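Putative Lipoprotein (Shewanella oneidensis, PDB 3U24) is of unknown function, but it binds zinc and calcium ions and belongs to a family grouped with the zinc-dependent MA-clan peptidases. Local coordinates at residues T91-L96 / S424-K429; Y121-G126 / E150-Y155; G180-F185 / I212-I217; F432-M437 / S560-Y565. All coordinates share one frame; numbering follows the deposited sequence. Where two conformers were deposited one is given.

Interaction 1. Residues T91-L96 / S424-K429. With ZN (zinc ion), chain C.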
loop_
_atom_site.group_PDB
_atom_site.type_symbol
_atom_site.label_atom_id
_atom_site.label_comp_id
_atom_site.label_asym_id
_atom_site.label_seq_id
_atom_site.Cartn_x
_atom_site.Cartn_y
_atom_site.Cartn_z
ATOM N N THR A 91 3.128 -9.375 -22.456
ATOM C CA THR A 91 3.005 -7.954 -22.758
ATOM C C THR A 91 2.794 -7.164 -21.465
ATOM O O THR A 91 3.322 -6.078 -21.290
ATOM C CB THR A 91 1.950 -7.653 -23.864
ATOM O OG1 THR A 91 2.118 -6.289 -24.280
ATOM C CG2 THR A 91 0.552 -7.819 -23.386
ATOM N N ILE A 92 2.079 -7.750 -20.526
ATOM C CA ILE A 92 1.971 -7.154 -19.169
ATOM C C ILE A 92 3.342 -7.037 -18.504
ATOM O O ILE A 92 3.730 -5.945 -18.074
ATOM C CB ILE A 92 0.969 -7.903 -18.285
ATOM C CG1 ILE A 92 -0.455 -7.678 -18.853
ATOM C CG2 ILE A 92 1.085 -7.419 -16.834
ATOM C CD1 ILE A 92 -1.463 -8.721 -18.408
ATOM N N ASP A 93 4.104 -8.126 -18.496
ATOM C CA ASP A 93 5.467 -8.080 -17.974
ATOM C C ASP A 93 6.353 -7.045 -18.699
ATOM O O ASP A 93 7.132 -6.320 -18.050
ATOM C CB ASP A 93 6.117 -9.466 -17.999
ATOM C CG ASP A 93 5.426 -10.459 -17.040
ATOM O OD1 ASP A 93 4.527 -10.021 -16.293
ATOM O OD2 ASP A 93 5.765 -11.660 -17.042
ATOM N N TYR A 94 6.224 -6.971 -20.023
ATOM C CA TYR A 94 6.998 -6.037 -20.812
ATOM C C TYR A 94 6.735 -4.626 -20.282
ATOM O O TYR A 94 7.673 -3.896 -19.975
ATOM C CB TYR A 94 6.629 -6.126 -22.311
ATOM C CG TYR A 94 7.389 -5.184 -23.209
ATOM C CD1 TYR A 94 7.133 -3.830 -23.209
ATOM C CD2 TYR A 94 8.363 -5.658 -24.084
ATOM C CE1 TYR A 94 7.839 -2.969 -24.029
ATOM C CE2 TYR A 94 9.041 -4.802 -24.927
ATOM C CZ TYR A 94 8.781 -3.454 -24.877
ATOM O OH TYR A 94 9.463 -2.585 -25.702
ATOM N N HIS A 95 5.456 -4.265 -20.164
ATOM C CA HIS A 95 5.104 -2.929 -19.747
ATOM C C HIS A 95 5.463 -2.610 -18.300
ATOM O O HIS A 95 5.925 -1.499 -17.989
ATOM C CB HIS A 95 3.640 -2.641 -20.067
ATOM C CG HIS A 95 3.400 -2.455 -21.515
ATOM N ND1 HIS A 95 3.234 -3.513 -22.382
ATOM C CD2 HIS A 95 3.378 -1.312 -22.282
ATOM C CE1 HIS A 95 3.063 -3.037 -23.623
ATOM N NE2 HIS A 95 3.127 -1.689 -23.561
ATOM N N LEU A 96 5.270 -3.563 -17.408
ATOM C CA LEU A 96 5.666 -3.391 -16.037
ATOM C C LEU A 96 7.179 -3.178 -15.940
ATOM O O LEU A 96 7.611 -2.296 -15.219
ATOM C CB LEU A 96 5.240 -4.587 -15.214
ATOM C CG LEU A 96 3.739 -4.761 -14.951
ATOM C CD1 LEU A 96 3.580 -6.066 -14.130
ATOM C CD2 LEU A 96 3.082 -3.545 -14.259
ATOM N N SER A 424 -2.892 -17.410 -13.407
ATOM C CA SER A 424 -1.812 -17.184 -14.404
ATOM C C SER A 424 -0.636 -16.314 -13.924
ATOM O O SER A 424 -0.385 -15.245 -14.439
ATOM C CB SER A 424 -2.420 -16.594 -15.684
ATOM O OG SER A 424 -3.157 -17.600 -16.378
ATOM N N PRO A 425 0.123 -16.801 -12.949
ATOM C CA PRO A 425 1.090 -15.905 -12.310
ATOM C C PRO A 425 2.377 -15.629 -13.115
ATOM O O PRO A 425 2.730 -16.349 -14.023
ATOM C CB PRO A 425 1.447 -16.676 -11.027
ATOM C CG PRO A 425 1.367 -18.114 -11.462
ATOM C CD PRO A 425 0.272 -18.199 -12.502
ATOM N N SER A 426 3.062 -14.557 -12.789
ATOM C CA SER A 426 4.412 -14.364 -13.267
ATOM C C SER A 426 5.222 -13.711 -12.180
ATOM O O SER A 426 4.686 -12.957 -11.357
ATOM C CB SER A 426 4.445 -13.504 -14.528
ATOM O OG SER A 426 4.388 -12.142 -14.197
ATOM N N LEU A 427 6.516 -13.997 -12.181
ATOM C CA LEU A 427 7.421 -13.400 -11.211
ATOM C C LEU A 427 7.360 -11.877 -11.290
ATOM O O LEU A 427 7.195 -11.226 -10.292
ATOM C CB LEU A 427 8.848 -13.936 -11.416
ATOM C CG LEU A 427 9.865 -13.770 -10.261
ATOM C CD1 LEU A 427 9.301 -14.152 -8.891
ATOM C CD2 LEU A 427 11.128 -14.592 -10.549
ATOM N N VAL A 428 7.419 -11.306 -12.493
ATOM C CA VAL A 428 7.316 -9.858 -12.666
ATOM C C VAL A 428 6.047 -9.225 -12.065
ATOM O O VAL A 428 6.138 -8.215 -11.391
ATOM C CB VAL A 428 7.502 -9.468 -14.143
ATOM C CG1 VAL A 428 7.226 -7.983 -14.366
ATOM C CG2 VAL A 428 8.926 -9.826 -14.570
ATOM N N LYS A 429 4.880 -9.815 -12.301
ATOM C CA LYS A 429 3.646 -9.303 -11.717
ATOM C C LYS A 429 3.637 -9.454 -10.224
ATOM O O LYS A 429 3.106 -8.595 -9.536
ATOM C CB LYS A 429 2.400 -10.001 -12.261
ATOM C CG LYS A 429 2.157 -9.799 -13.739
ATOM C CD LYS A 429 0.726 -10.182 -14.122
ATOM C CE LYS A 429 0.455 -11.664 -13.949
ATOM N NZ LYS A 429 -0.512 -12.096 -14.983
HETATM ZN ZN ZN C . 3.069 -0.502 -25.151
HETATM O O HOH W 1 8.028 -12.918 -14.973
HETATM O O HOH W 2 2.011 -1.659 -27.143
#

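Interaction 2. Residues Y121-G126 / E150-Y155. With EDO (1,2-ethanediol), chain Y; EDO (1,2-ethanediol), chain P; EDO (1,2-ethanediol), chain S.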
loop_
_atom_site.group_PDB
_atom_site.type_symbol
_atom_site.label_atom_id
_atom_site.label_comp_id
_atom_site.label_asym_id
_atom_site.label_seq_id
_atom_site.Cartn_x
_atom_site.Cartn_y
_atom_site.Cartn_z
ATOM N N TYR A 121 17.779 7.006 4.154
ATOM C CA TYR A 121 19.025 6.456 4.631
ATOM C C TYR A 121 18.877 5.876 6.032
ATOM O O TYR A 121 18.850 6.589 7.050
ATOM C CB TYR A 121 20.101 7.522 4.604
ATOM C CG TYR A 121 20.264 8.133 3.239
ATOM C CD1 TYR A 121 21.057 7.525 2.297
ATOM C CD2 TYR A 121 19.595 9.283 2.876
ATOM C CE1 TYR A 121 21.208 8.051 1.045
ATOM C CE2 TYR A 121 19.750 9.833 1.628
ATOM C CZ TYR A 121 20.579 9.221 0.719
ATOM O OH TYR A 121 20.777 9.716 -0.550
ATOM N N ASN A 122 18.785 4.561 6.086
ATOM C CA ASN A 122 18.598 3.832 7.359
ATOM C C ASN A 122 18.940 2.359 7.137
ATOM O O ASN A 122 18.324 1.697 6.302
ATOM C CB ASN A 122 17.140 3.969 7.845
ATOM C CG ASN A 122 16.915 3.423 9.269
ATOM O OD1 ASN A 122 17.720 2.630 9.820
ATOM N ND2 ASN A 122 15.794 3.857 9.882
ATOM N N VAL A 123 19.929 1.853 7.856
ATOM C CA VAL A 123 20.322 0.427 7.645
ATOM C C VAL A 123 19.407 -0.592 8.370
ATOM O O VAL A 123 19.474 -1.788 8.099
ATOM C CB VAL A 123 21.803 0.196 8.029
ATOM C CG1 VAL A 123 22.686 1.168 7.256
ATOM C CG2 VAL A 123 21.998 0.363 9.541
ATOM N N ALA A 124 18.542 -0.119 9.250
ATOM C CA ALA A 124 17.851 -1.003 10.209
ATOM C C ALA A 124 17.014 -2.070 9.490
ATOM O O ALA A 124 17.095 -3.278 9.822
ATOM C CB ALA A 124 16.985 -0.176 11.186
ATOM N N GLY A 125 16.269 -1.622 8.477
ATOM C CA GLY A 125 15.366 -2.438 7.689
ATOM C C GLY A 125 15.988 -3.708 7.115
ATOM O O GLY A 125 15.448 -4.813 7.258
ATOM N N GLY A 126 17.120 -3.563 6.468
ATOM C CA GLY A 126 17.788 -4.721 5.870
ATOM C C GLY A 126 18.263 -5.722 6.930
ATOM O O GLY A 126 18.158 -6.948 6.757
ATOM N N GLU A 150 30.090 -4.228 8.029
ATOM C CA GLU A 150 31.389 -3.686 7.585
ATOM C C GLU A 150 31.259 -2.256 7.159
ATOM O O GLU A 150 31.959 -1.399 7.687
ATOM C CB GLU A 150 31.974 -4.442 6.384
ATOM C CG GLU A 150 32.907 -5.615 6.709
ATOM C CD GLU A 150 33.257 -6.503 5.486
ATOM O OE1 GLU A 150 32.362 -7.293 5.014
ATOM O OE2 GLU A 150 34.439 -6.419 5.029
ATOM N N ASN A 151 30.334 -2.006 6.241
ATOM C CA ASN A 151 30.179 -0.679 5.618
ATOM C C ASN A 151 29.123 0.272 6.184
ATOM O O ASN A 151 28.775 1.250 5.546
ATOM C CB ASN A 151 30.051 -0.847 4.094
ATOM C CG ASN A 151 31.373 -1.320 3.490
ATOM O OD1 ASN A 151 32.437 -0.824 3.893
ATOM N ND2 ASN A 151 31.337 -2.337 2.656
ATOM N N ILE A 152 28.703 0.048 7.407
ATOM C CA ILE A 152 27.769 0.971 8.019
ATOM C C ILE A 152 28.304 2.412 8.114
ATOM O O ILE A 152 27.548 3.343 7.845
ATOM C CB ILE A 152 27.224 0.462 9.386
ATOM C CG1 ILE A 152 26.252 -0.694 9.129
ATOM C CG2 ILE A 152 26.559 1.588 10.183
ATOM C CD1 ILE A 152 25.776 -1.458 10.347
ATOM N N PRO A 153 29.579 2.606 8.522
ATOM C CA PRO A 153 30.077 4.018 8.559
ATOM C C PRO A 153 30.026 4.647 7.188
ATOM O O PRO A 153 29.620 5.806 7.023
ATOM C CB PRO A 153 31.520 3.861 9.026
ATOM C CG PRO A 153 31.425 2.695 9.979
ATOM C CD PRO A 153 30.458 1.724 9.305
ATOM N N ALA A 154 30.411 3.865 6.193
ATOM C CA ALA A 154 30.426 4.379 4.797
ATOM C C ALA A 154 29.036 4.738 4.297
ATOM O O ALA A 154 28.856 5.682 3.572
ATOM C CB ALA A 154 31.051 3.371 3.856
ATOM N N TYR A 155 28.066 3.914 4.665
ATOM C CA TYR A 155 26.679 4.116 4.287
ATOM C C TYR A 155 26.222 5.478 4.780
ATOM O O TYR A 155 25.667 6.204 4.032
ATOM C CB TYR A 155 25.813 3.009 4.902
ATOM C CG TYR A 155 24.351 3.115 4.608
ATOM C CD1 TYR A 155 23.533 3.932 5.370
ATOM C CD2 TYR A 155 23.787 2.419 3.560
ATOM C CE1 TYR A 155 22.160 4.038 5.095
ATOM C CE2 TYR A 155 22.405 2.514 3.255
ATOM C CZ TYR A 155 21.602 3.322 4.030
ATOM O OH TYR A 155 20.244 3.424 3.761
HETATM C C1 EDO Y . 34.602 0.032 5.821
HETATM O O1 EDO Y . 34.182 -0.640 7.026
HETATM C C2 EDO Y . 33.895 1.370 5.509
HETATM O O2 EDO Y . 32.796 1.711 6.389
HETATM C C1 EDO P . 17.897 -1.118 3.834
HETATM O O1 EDO P . 17.832 -0.922 5.257
HETATM C C2 EDO P . 19.219 -0.623 3.214
HETATM O O2 EDO P . 20.260 -1.537 3.559
HETATM C C1 EDO S . 15.107 2.310 3.071
HETATM O O1 EDO S . 16.421 2.070 3.613
HETATM C C2 EDO S . 14.391 3.453 3.813
HETATM O O2 EDO S . 14.090 3.148 5.184
#

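Interaction 3. Residues G180-F185 / I212-I217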
loop_
_atom_site.group_PDB
_atom_site.type_symbol
_atom_site.label_atom_id
_atom_site.label_comp_id
_atom_site.label_asym_id
_atom_site.label_seq_id
_atom_site.Cartn_x
_atom_site.Cartn_y
_atom_site.Cartn_z
ATOM N N GLY A 180 15.284 4.055 16.060
ATOM C CA GLY A 180 14.745 2.696 16.103
ATOM C C GLY A 180 15.746 1.649 15.661
ATOM O O GLY A 180 15.557 0.466 15.932
ATOM N N ALA A 181 16.839 2.054 15.005
ATOM C CA ALA A 181 17.877 1.076 14.636
ATOM C C ALA A 181 18.369 0.280 15.872
ATOM O O ALA A 181 18.735 -0.892 15.732
ATOM C CB ALA A 181 19.046 1.718 13.904
ATOM N N PHE A 182 18.338 0.892 17.062
ATOM C CA PHE A 182 18.780 0.212 18.274
ATOM C C PHE A 182 17.858 -0.857 18.813
ATOM O O PHE A 182 18.251 -1.600 19.682
ATOM C CB PHE A 182 19.176 1.209 19.357
ATOM C CG PHE A 182 20.422 1.952 19.000
ATOM C CD1 PHE A 182 21.635 1.284 18.952
ATOM C CD2 PHE A 182 20.365 3.275 18.583
ATOM C CE1 PHE A 182 22.798 1.952 18.570
ATOM C CE2 PHE A 182 21.509 3.947 18.224
ATOM C CZ PHE A 182 22.731 3.288 18.191
ATOM N N SER A 183 16.657 -0.986 18.281
ATOM C CA SER A 183 15.869 -2.151 18.624
ATOM C C SER A 183 16.325 -3.388 17.785
ATOM O O SER A 183 15.907 -4.502 18.043
ATOM C CB SER A 183 14.403 -1.844 18.440
ATOM O OG SER A 183 14.144 -1.820 17.076
ATOM N N VAL A 184 17.185 -3.163 16.792
ATOM C CA VAL A 184 17.798 -4.223 15.998
ATOM C C VAL A 184 19.232 -4.409 16.500
ATOM O O VAL A 184 19.633 -5.524 16.841
ATOM C CB VAL A 184 17.779 -3.850 14.493
ATOM C CG1 VAL A 184 18.521 -4.885 13.648
ATOM C CG2 VAL A 184 16.339 -3.657 13.997
ATOM N N PHE A 185 20.000 -3.316 16.580
ATOM C CA PHE A 185 21.355 -3.351 17.123
ATOM C C PHE A 185 21.304 -3.287 18.656
ATOM O O PHE A 185 21.690 -2.288 19.262
ATOM C CB PHE A 185 22.259 -2.265 16.506
ATOM C CG PHE A 185 22.491 -2.463 15.034
ATOM C CD1 PHE A 185 23.441 -3.362 14.588
ATOM C CD2 PHE A 185 21.694 -1.840 14.088
ATOM C CE1 PHE A 185 23.628 -3.591 13.216
ATOM C CE2 PHE A 185 21.859 -2.078 12.727
ATOM C CZ PHE A 185 22.820 -2.958 12.287
ATOM N N ILE A 212 31.801 -0.339 16.324
ATOM C CA ILE A 212 31.993 0.647 15.246
ATOM C C ILE A 212 30.622 1.067 14.646
ATOM O O ILE A 212 30.388 2.248 14.409
ATOM C CB ILE A 212 32.933 0.129 14.163
ATOM C CG1 ILE A 212 34.361 0.040 14.706
ATOM C CG2 ILE A 212 32.915 1.017 12.922
ATOM C CD1 ILE A 212 35.263 -0.796 13.806
ATOM N N ALA A 213 29.714 0.108 14.449
ATOM C CA ALA A 213 28.414 0.420 13.833
ATOM C C ALA A 213 27.571 1.330 14.710
ATOM O O ALA A 213 27.013 2.286 14.203
ATOM C CB ALA A 213 27.626 -0.848 13.484
ATOM N N SER A 214 27.466 0.976 15.996
ATOM C CA SER A 214 26.731 1.746 16.992
ATOM C C SER A 214 27.211 3.190 17.097
ATOM O O SER A 214 26.427 4.102 17.185
ATOM C CB SER A 214 26.874 1.101 18.373
ATOM O OG SER A 214 26.305 -0.196 18.310
ATOM N N LYS A 215 28.514 3.359 17.150
ATOM C CA LYS A 215 29.121 4.679 17.119
ATOM C C LYS A 215 28.679 5.474 15.858
ATOM O O LYS A 215 28.257 6.602 15.974
ATOM C CB LYS A 215 30.634 4.523 17.167
ATOM C CG LYS A 215 31.439 5.806 17.088
ATOM C CD LYS A 215 32.957 5.530 17.044
ATOM C CE LYS A 215 33.775 6.811 17.190
ATOM N NZ LYS A 215 33.433 7.483 18.488
ATOM N N ALA A 216 28.764 4.859 14.679
ATOM C CA ALA A 216 28.398 5.520 13.447
ATOM C C ALA A 216 26.912 5.906 13.415
ATOM O O ALA A 216 26.569 6.952 12.911
ATOM C CB ALA A 216 28.748 4.656 12.231
ATOM N N ILE A 217 26.047 5.043 13.938
ATOM C CA ILE A 217 24.617 5.316 13.916
ATOM C C ILE A 217 24.366 6.480 14.855
ATOM O O ILE A 217 23.744 7.420 14.435
ATOM C CB ILE A 217 23.752 4.096 14.263
ATOM C CG1 ILE A 217 23.933 3.006 13.187
ATOM C CG2 ILE A 217 22.273 4.488 14.390
ATOM C CD1 ILE A 217 23.367 1.656 13.517
#

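Interaction 4. Residues F432-M437 / S560-Y565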
loop_
_atom_site.group_PDB
_atom_site.type_symbol
_atom_site.label_atom_id
_atom_site.label_comp_id
_atom_site.label_asym_id
_atom_site.label_seq_id
_atom_site.Cartn_x
_atom_site.Cartn_y
_atom_site.Cartn_z
ATOM N N PHE A 432 6.156 -6.620 -9.087
ATOM C CA PHE A 432 5.982 -5.224 -9.485
ATOM C C PHE A 432 4.609 -4.910 -9.952
ATOM O O PHE A 432 4.440 -4.024 -10.773
ATOM C CB PHE A 432 6.937 -4.849 -10.607
ATOM C CG PHE A 432 8.335 -5.195 -10.313
ATOM C CD1 PHE A 432 8.967 -4.628 -9.243
ATOM C CD2 PHE A 432 9.005 -6.088 -11.080
ATOM C CE1 PHE A 432 10.264 -4.964 -8.937
ATOM C CE2 PHE A 432 10.309 -6.431 -10.797
ATOM C CZ PHE A 432 10.931 -5.894 -9.703
ATOM N N GLY A 433 3.626 -5.579 -9.372
ATOM C CA GLY A 433 2.233 -5.419 -9.780
ATOM C C GLY A 433 1.636 -4.110 -9.323
ATOM O O GLY A 433 2.217 -3.422 -8.529
ATOM N N ASN A 434 0.454 -3.792 -9.819
ATOM C CA ASN A 434 -0.117 -2.449 -9.660
ATOM C C ASN A 434 -1.032 -2.384 -8.479
ATOM O O ASN A 434 -2.046 -3.034 -8.455
ATOM C CB ASN A 434 -0.857 -2.094 -10.962
ATOM C CG ASN A 434 -1.396 -0.706 -10.981
ATOM O OD1 ASN A 434 -2.588 -0.497 -10.759
ATOM N ND2 ASN A 434 -0.544 0.256 -11.270
ATOM N N GLY A 435 -0.661 -1.588 -7.489
ATOM C CA GLY A 435 -1.438 -1.403 -6.277
ATOM C C GLY A 435 -2.796 -0.768 -6.540
ATOM O O GLY A 435 -3.791 -1.111 -5.890
ATOM N N ALA A 436 -2.860 0.152 -7.487
ATOM C CA ALA A 436 -4.133 0.787 -7.815
ATOM C C ALA A 436 -5.171 -0.232 -8.270
ATOM O O ALA A 436 -6.326 -0.080 -7.964
ATOM C CB ALA A 436 -3.943 1.831 -8.905
HETATM N N MSE A 437 -4.772 -1.225 -9.076
HETATM C CA MSE A 437 -5.717 -2.246 -9.569
HETATM C C MSE A 437 -6.197 -3.090 -8.405
HETATM O O MSE A 437 -7.372 -3.307 -8.275
HETATM C CB MSE A 437 -5.080 -3.124 -10.666
HETATM C CG MSE A 437 -5.965 -4.268 -11.200
HETATM SE SE MSE A 437 -5.861 -5.853 -10.029
HETATM C CE MSE A 437 -7.249 -6.949 -10.936
ATOM N N SER A 560 -2.501 -8.735 -11.355
ATOM C CA SER A 560 -2.331 -7.379 -10.852
ATOM C C SER A 560 -1.687 -6.389 -11.864
ATOM O O SER A 560 -0.757 -5.667 -11.547
ATOM C CB SER A 560 -1.518 -7.477 -9.544
ATOM O OG SER A 560 -2.188 -8.406 -8.633
ATOM N N ALA A 561 -2.199 -6.372 -13.081
ATOM C CA ALA A 561 -1.760 -5.431 -14.091
ATOM C C ALA A 561 -2.554 -4.150 -13.864
ATOM O O ALA A 561 -3.645 -4.197 -13.336
ATOM C CB ALA A 561 -2.019 -5.937 -15.515
ATOM N N PRO A 562 -2.001 -3.011 -14.297
ATOM C CA PRO A 562 -2.725 -1.763 -14.254
ATOM C C PRO A 562 -4.046 -1.893 -15.004
ATOM O O PRO A 562 -4.106 -2.510 -16.093
ATOM C CB PRO A 562 -1.811 -0.789 -15.013
ATOM C CG PRO A 562 -0.445 -1.399 -14.968
ATOM C CD PRO A 562 -0.698 -2.884 -14.985
ATOM N N VAL A 563 -5.080 -1.281 -14.448
ATOM C CA VAL A 563 -6.386 -1.353 -15.052
ATOM C C VAL A 563 -6.411 -0.947 -16.554
ATOM O O VAL A 563 -7.102 -1.589 -17.363
ATOM C CB VAL A 563 -7.391 -0.507 -14.264
ATOM C CG1 VAL A 563 -8.774 -0.561 -14.922
ATOM C CG2 VAL A 563 -7.421 -0.956 -12.790
ATOM N N LYS A 564 -5.642 0.053 -16.957
ATOM C CA LYS A 564 -5.700 0.447 -18.346
ATOM C C LYS A 564 -5.191 -0.624 -19.301
ATOM O O LYS A 564 -5.625 -0.682 -20.450
ATOM C CB LYS A 564 -4.984 1.758 -18.628
ATOM C CG LYS A 564 -3.485 1.774 -18.409
ATOM C CD LYS A 564 -2.914 2.998 -19.127
ATOM C CE LYS A 564 -1.543 3.427 -18.636
ATOM N NZ LYS A 564 -0.803 4.149 -19.733
ATOM N N TYR A 565 -4.266 -1.454 -18.844
ATOM C CA TYR A 565 -3.757 -2.511 -19.693
ATOM C C TYR A 565 -4.781 -3.649 -19.795
ATOM O O TYR A 565 -4.979 -4.218 -20.872
ATOM C CB TYR A 565 -2.350 -2.952 -19.213
ATOM C CG TYR A 565 -1.273 -1.879 -19.502
ATOM C CD1 TYR A 565 -1.135 -1.307 -20.830
ATOM C CD2 TYR A 565 -0.411 -1.421 -18.492
ATOM C CE1 TYR A 565 -0.177 -0.317 -21.113
ATOM C CE2 TYR A 565 0.559 -0.441 -18.764
ATOM C CZ TYR A 565 0.682 0.117 -20.078
ATOM O OH TYR A 565 1.658 1.096 -20.368
HETATM O O HOH W 3 -4.399 0.794 -12.300
#

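Interaction 1. Residues T91-L96 / S424-K429
D93, within helix 88-111, and V428, in the first turn of helix 427-432, bring their backbones closest, with the CA of D93 5.9 Å from the CA of V428. An early turn of helix 88-111 thus lies against another helix start. S426 is the N-cap of the later helix, and its hydroxyl works in two directions. With chi1 at 82°, OG sits between the backbone N and the carbonyl carbon, where it accepts a nearly straight bond from the N of K429 (3.0 Å, N-H...O 168°). The same OG donates to OD1 of D93 at 3.0 Å, reaching the syn side of the carboxylate 19° out of its plane. This is an N-cap whose hydroxyl is itself held by a carboxylate from a neighbouring helix, and the positive end of the helix it faces would probably favour the aspartate's charged, deprotonated form. The N of V428 gives its hydrogen to a water that donates weakly to OD2 of D93, while the CB of V428 packs against CG of the carboxylate at 3.7 Å. Cutting D93 back to an alanine is likely to leave the S426 hydroxyl without its acceptor and the cap freer to turn. Beside this polar patch, L96 CB meets CG1 of V428 at 4.0 Å, and the methylenes of K429 lie against both I92 CG2 and L96 CD1. The K429 amine points to the O of Y558 and of S424, bonds left doubtful by a second conformer. On another side of helix 88-111, H95 NE2 binds zinc at 2.0 Å and ND1 donates to the O of T91.

Interaction 2. Residues Y121-G126 / E150-Y155
V123 and Y155 form the apolar centre: CG1 of V123 stands over one face of the Y155 ring, 3.6 Å from the centroid and 17° off the normal, a CH-pi contact. The other branch, CG2 of V123, reaches CD1 of I152 at 4.3 Å, so the valine fills the angle between ring and isoleucine. CB of Y121 lies 4.1 Å from CE1 of the Y155 ring. Y155 is stretched out from its helix (CG trans to the backbone N, chi1 179°), which brings its hydroxyl to the backbone of 121-122. There OH accepts from the N of N122 at 3.0 Å, a somewhat bent bond (N-H...O 141°) made near the ring plane. Further out, OD1 of N122 accepts from the N of A124 at 2.9 Å, the donor standing above the amide carbonyl plane. The hydroxyl of Y121 is bonded elsewhere, to W114 and N162. A bound ethanediol, probably from the crystallisation liquor, links the O of N122 to the N of G126. Altogether this is an Asx turn leading into helix 124-131, pinned by a tyrosine from the first turn of helix 152-162, a join between two helix starts in a largely helical fold.

Interaction 3. Residues G180-F185 / I212-I217
F185 and S214 bring the segments closest, their CA atoms 7.4 Å apart, as the irregular turn 180-185 runs beside one side of helix 200-234. I217 is the hub on the helix, and its two branches serve different partners. CG2, anti to the backbone N, meets CE2 of the F182 ring at 3.9 Å and CB of A181 at 4.3 Å. CG1 leaves beside the backbone N (chi1 -64°) and carries CD1 to CD2 of F185 at 3.9 Å, the two side chains crossing at about a right angle. F182 and I217 instead run antiparallel, side by side. The F182 ring turns an edge to the helix backbone: CZ lies 3.9 Å from the O of S214, which is close to the ring plane, and CE1 is near the S214 side chain. That serine's OG is already bonded to the O of F210. Within the turn, the O of A181 accepts from the N of both V184 and F185, while the O of G180 takes the N and OG of S183. Were F182 reduced to an alanine, I217 CG2 would probably lose much of its cover, and a gap would open beside the S214 carbonyl. Beyond the segments, the F185 ring meets F127 edge-to-face and touches I152, tying the turn to helices 124-131 and 152-162. Because the polar groups named bond within their own segment or its neighbourhood and none bonds across, the two segments hold together by shape and dispersion, with perhaps a slight electrostatic gain where the electropositive rim of F182 faces a carbonyl oxygen.

Interaction 4. Residues F432-M437 / S560-Y565
The side-chain amide of N434 lays one face on P562, whose CA is 3.7 Å from CG of N434 and almost directly over the plane. At its rim, OD1 of N434 accepts from the N of M437 at 2.9 Å, the donor tilted 24° from the carbonyl plane, and also takes a hydrogen from a water. ND2 is bonded to the O of I254, so several bonds fix the rotation of this amide. CG stands anti to the backbone N (chi1 -175°), which swings the amide over P562 while leaving OD1 able to cap helix 435-451. The water is shared, since it accepts from the N of V563 at 3.1 Å and thereby joins the starts of both helices. Backbones meet directly as well: the N of N434 donates to the O of S560 at 2.8 Å in a nearly straight bond (167°). Next to it G433 passes close to S560, where a beta carbon would be tight against the serine CB. M437, present as selenomethionine, bends at chi2 so that SE packs on CA of S560 at 3.9 Å. Its CG lies 3.2 Å from the O of A561, and its CB meets CG2 of V563 at 3.8 Å. Helix 435-451, which also carries the zinc ligand E439, is thus fastened at its N-cap to the stretch entering helix 563-571. Around them, A561 and P562 rest on I92 and L96 of helix 88-111, while V563 packs on E530 and I531 of helix 523-542.

In the fold
The four contacts fall into two clusters of one mostly helical chain. Interactions 1 and 4 have centres about 10 Å apart and touch through helix 88-111, where H95 also meets Y565, while helices 427-432 and 435-451 follow each other in sequence. Interactions 2 and 3, about 9 Å apart, meet where I152 of interaction 2 packs on A213 and F185 of interaction 3, bringing helices 124-131, 152-162 and 200-234 together. Between clusters the centres lie about 32 to 39 Å apart. Along the chain, interactions 2 and 3 come in series, both nested within the loop closed by interaction 1, and interaction 4 follows, so N- and C-terminal parts are joined near zinc-binding residues while a distant helical cluster is closed locally.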